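GH59 galactosidase (Clostridium cellulolyticum, PDB 2V4V) carries a family 6 carbohydrate-binding module, the part described here, which binds xylose, as part of a larger family 59 glycosidase that probably acts on plant polysaccharides. Local coordinates at residues Cys23-Glu28 / Asn121-Thr126. Sequence-based numbering, arbitrary orientation.
Sequences CSEGGE and NLNWFT. With NA (sodium ion), chain C; XYP (beta-D-xylopyranose), chain B.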
ATOM      1  N   CYS A  23      -8.251 -10.848   8.075  1.00  8.82           N
ATOM      2  CA  CYS A  23      -8.248 -10.968   6.620  1.00  7.48           C
ATOM      3  C   CYS A  23      -8.714 -12.369   6.217  1.00  8.73           C
ATOM      4  O   CYS A  23      -8.217 -13.352   6.769  1.00  8.10           O
ATOM      5  CB  CYS A  23      -6.844 -10.727   6.096  1.00  9.52           C
ATOM      6  SG  CYS A  23      -6.624 -10.942   4.295  1.00 10.01           S
ATOM      7  N   SER A  24      -9.688 -12.462   5.289  1.00  9.88           N
ATOM      8  CA  SER A  24     -10.216 -13.765   4.853  1.00 11.44           C
ATOM      9  C   SER A  24      -9.147 -14.699   4.294  1.00 11.80           C
ATOM     10  O   SER A  24      -9.318 -15.929   4.357  1.00 12.82           O
ATOM     11  CB  SER A  24     -11.247 -13.557   3.738  1.00 11.64           C
ATOM     12  OG  SER A  24     -10.545 -13.122   2.542  1.00 14.68           O
ATOM     13  N   GLU A  25      -8.073 -14.141   3.723  1.00 10.91           N
ATOM     14  CA  GLU A  25      -6.999 -14.952   3.121  1.00 11.14           C
ATOM     15  C   GLU A  25      -5.984 -15.400   4.173  1.00 10.91           C
ATOM     16  O   GLU A  25      -4.998 -16.071   3.829  1.00 11.14           O
ATOM     17  CB  GLU A  25      -6.206 -14.158   2.060  1.00 12.47           C
ATOM     18  CG  GLU A  25      -6.975 -13.475   1.060  1.00 13.58           C
ATOM     19  CD  GLU A  25      -6.125 -13.134  -0.147  1.00 10.50           C
ATOM     20  OE1 GLU A  25      -5.085 -12.391  -0.006  1.00 11.28           O
ATOM     21  OE2 GLU A  25      -6.562 -13.590  -1.224  1.00 13.12           O
ATOM     22  N   GLY A  26      -6.224 -15.039   5.453  1.00  8.77           N
ATOM     23  CA  GLY A  26      -5.292 -15.331   6.542  1.00  9.64           C
ATOM     24  C   GLY A  26      -4.591 -14.070   6.984  1.00  8.94           C
ATOM     25  O   GLY A  26      -4.425 -13.113   6.194  1.00  9.80           O
ATOM     26  N   GLY A  27      -4.193 -14.048   8.257  1.00  8.17           N
ATOM     27  CA  GLY A  27      -3.535 -12.876   8.807  1.00  7.91           C
ATOM     28  C   GLY A  27      -4.524 -11.701   8.854  1.00  8.53           C
ATOM     29  O   GLY A  27      -5.716 -11.901   9.114  1.00  8.38           O
ATOM     30  N   GLU A  28      -4.008 -10.501   8.598  1.00  8.43           N
ATOM     31  CA  GLU A  28      -4.757  -9.246   8.795  1.00  8.10           C
ATOM     32  C   GLU A  28      -4.733  -8.399   7.550  1.00  8.20           C
ATOM     33  O   GLU A  28      -3.811  -8.528   6.727  1.00  7.83           O
ATOM     34  CB  GLU A  28      -4.139  -8.419   9.885  1.00  8.98           C
ATOM     35  CG  GLU A  28      -3.809  -9.244  11.139  1.00  8.52           C
ATOM     36  CD  GLU A  28      -3.347  -8.370  12.270  1.00  9.55           C
ATOM     37  OE1 GLU A  28      -2.253  -8.730  12.801  1.00 10.60           O
ATOM     38  OE2 GLU A  28      -4.056  -7.367  12.604  1.00 10.44           O
ATOM     39  N   ASN A 121      -9.143  -2.525   1.101  1.00  6.22           N
ATOM     40  CA  ASN A 121      -8.391  -3.166   2.206  1.00  7.43           C
ATOM     41  C   ASN A 121      -7.048  -3.638   1.620  1.00  8.04           C
ATOM     42  O   ASN A 121      -7.001  -4.081   0.448  1.00  7.97           O
ATOM     43  CB  ASN A 121      -9.148  -4.397   2.738  1.00  7.84           C
ATOM     44  CG  ASN A 121     -10.427  -4.046   3.454  1.00  7.14           C
ATOM     45  OD1 ASN A 121     -11.352  -4.898   3.609  1.00 11.32           O
ATOM     46  ND2 ASN A 121     -10.527  -2.796   3.857  1.00  6.86           N
ATOM     47  N   LEU A 122      -5.986  -3.581   2.438  1.00  6.78           N
ATOM     48  CA  LEU A 122      -4.633  -3.929   1.949  1.00  7.24           C
ATOM     49  C   LEU A 122      -4.116  -5.051   2.824  1.00  7.48           C
ATOM     50  O   LEU A 122      -4.025  -4.882   4.029  1.00  8.36           O
ATOM     51  CB  LEU A 122      -3.692  -2.698   2.024  1.00  7.49           C
ATOM     52  CG  LEU A 122      -2.217  -2.900   1.694  1.00  9.25           C
ATOM     53  CD1 LEU A 122      -2.025  -3.249   0.182  1.00  8.09           C
ATOM     54  CD2 LEU A 122      -1.511  -1.578   2.006  1.00  8.27           C
ATOM     55  N   ASN A 123      -3.793  -6.188   2.200  1.00  7.04           N
ATOM     56  CA  ASN A 123      -3.299  -7.338   2.929  1.00  7.90           C
ATOM     57  C   ASN A 123      -1.767  -7.284   3.085  1.00  7.78           C
ATOM     58  O   ASN A 123      -1.217  -7.291   4.192  1.00  8.77           O
ATOM     59  CB  ASN A 123      -3.764  -8.608   2.191  1.00  7.70           C
ATOM     60  CG  ASN A 123      -3.306  -9.896   2.857  1.00 10.64           C
ATOM     61  OD1 ASN A 123      -2.618  -9.889   3.899  1.00  7.44           O
ATOM     62  ND2 ASN A 123      -3.681 -11.031   2.250  1.00  7.57           N
ATOM     63  N   TRP A 124      -1.066  -7.142   1.961  1.00  7.67           N
ATOM     64  CA  TRP A 124       0.397  -7.064   1.946  1.00  8.12           C
ATOM     65  C   TRP A 124       0.819  -6.371   0.644  1.00  8.25           C
ATOM     66  O   TRP A 124      -0.004  -6.150  -0.224  1.00  8.16           O
ATOM     67  CB  TRP A 124       1.049  -8.460   2.097  1.00  8.78           C
ATOM     68  CG  TRP A 124       0.655  -9.472   1.073  1.00  8.36           C
ATOM     69  CD1 TRP A 124      -0.320 -10.425   1.206  1.00  9.85           C
ATOM     70  CD2 TRP A 124       1.192  -9.642  -0.246  1.00  8.68           C
ATOM     71  NE1 TRP A 124      -0.424 -11.182   0.076  1.00  8.91           N
ATOM     72  CE2 TRP A 124       0.510 -10.733  -0.831  1.00  8.35           C
ATOM     73  CE3 TRP A 124       2.235  -9.022  -0.962  1.00 12.35           C
ATOM     74  CZ2 TRP A 124       0.786 -11.181  -2.131  1.00 12.68           C
ATOM     75  CZ3 TRP A 124       2.496  -9.451  -2.265  1.00 11.99           C
ATOM     76  CH2 TRP A 124       1.786 -10.540  -2.817  1.00 13.50           C
ATOM     77  N   PHE A 125       2.092  -5.981   0.549  1.00  7.59           N
ATOM     78  CA  PHE A 125       2.561  -5.445  -0.720  1.00  8.13           C
ATOM     79  C   PHE A 125       4.032  -5.810  -0.844  1.00  9.27           C
ATOM     80  O   PHE A 125       4.687  -6.264   0.116  1.00  8.79           O
ATOM     81  CB  PHE A 125       2.397  -3.921  -0.751  1.00  9.22           C
ATOM     82  CG  PHE A 125       3.117  -3.226   0.374  1.00  9.77           C
ATOM     83  CD1 PHE A 125       4.356  -2.657   0.123  1.00 12.45           C
ATOM     84  CD2 PHE A 125       2.565  -3.121   1.650  1.00 12.91           C
ATOM     85  CE1 PHE A 125       5.057  -2.008   1.116  1.00 13.78           C
ATOM     86  CE2 PHE A 125       3.270  -2.483   2.653  1.00 13.88           C
ATOM     87  CZ  PHE A 125       4.487  -1.919   2.387  1.00 12.58           C
ATOM     88  N   THR A 126       4.552  -5.563  -2.037  1.00  8.68           N
ATOM     89  CA  THR A 126       6.002  -5.758  -2.251  1.00  8.94           C
ATOM     90  C   THR A 126       6.460  -4.915  -3.435  1.00  8.77           C
ATOM     91  O   THR A 126       5.618  -4.465  -4.251  1.00  9.45           O
ATOM     92  CB  THR A 126       6.347  -7.262  -2.551  1.00  9.49           C
ATOM     93  OG1 THR A 126       7.774  -7.479  -2.511  1.00 10.54           O
ATOM     94  CG2 THR A 126       5.740  -7.703  -3.905  1.00  9.86           C
TER
HETATM   95 NA    NA C3052      -1.634  -8.912   5.902  1.00  8.04          NA
HETATM   96  O1  XYP B3051     -17.289  -2.592   7.475  1.00 12.18           O
HETATM   97  C1  XYP B3051     -15.970  -2.196   7.134  1.00 12.45           C
HETATM   98  C2  XYP B3051     -15.241  -3.471   6.738  1.00 10.88           C
HETATM   99  C3  XYP B3051     -13.821  -3.142   6.310  1.00  8.82           C
HETATM  100  C4  XYP B3051     -13.823  -2.003   5.294  1.00  8.24           C
HETATM  101  C5  XYP B3051     -14.689  -0.837   5.790  1.00  7.76           C
HETATM  102  O2  XYP B3051     -15.112  -4.372   7.830  1.00 12.61           O
HETATM  103  O3  XYP B3051     -13.181  -4.286   5.769  1.00  8.76           O
HETATM  104  O4  XYP B3051     -12.521  -1.513   5.072  1.00  7.95           O
HETATM  105  O5  XYP B3051     -15.987  -1.303   6.084  1.00  9.97           O
HETATM  106  O   HOH W   1      -2.520 -13.297  -0.269  1.00  9.80           O
HETATM  107  O   HOH W   2      -2.915 -13.418   3.885  1.00 10.86           O
HETATM  108  O   HOH W   3      -1.199 -10.729   7.528  1.00 11.79           O
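Asn123 and Glu28 meet through a sodium ion: Asn123 OD1 and Asn123 O each coordinate it at 2.4 Å, and Glu28 supplies its backbone O at the same length, leaving its carboxylate out of the first shell. The shared metal explains why Glu28 O and Asn123 OD1 sit 3.4 Å apart without a proton between them. With CG anti to the backbone N (chi1 180°), the Asn123 amide lies where OD1 and its own carbonyl can chelate together. The other end of that amide is gripped twice. ND2 donates to Glu25 OE1 at 3.0 Å, with the acceptor in the amide plane but the N-H bent (138°); it approaches the carboxylate's anti lone pair, the two planes being 68° apart. ND2 also donates to a water 3.0 Å from it, fixing the amide's rotation, while Cys23 SG lies 3.6 Å from Asn123 ND2. In this beta-sandwich of the family 6 carbohydrate-binding module, the metal joins the start of strand 28-31 to strand 121-128, and the Glu25 bond holds the loop before it. Glu8, Glu10 and a water, itself bound by Glu28 N, complete the sodium site. Further out, a type I turn from Cys23 to Gly26 presents Glu25, whose OE2 forms a salt bridge with Arg56; another water bridges OE1 to Trp124 NE1, at the indole edge. Along the same strand, Asn121 reaches the bound xylose, its CG 3.6 Å from the sugar's O3.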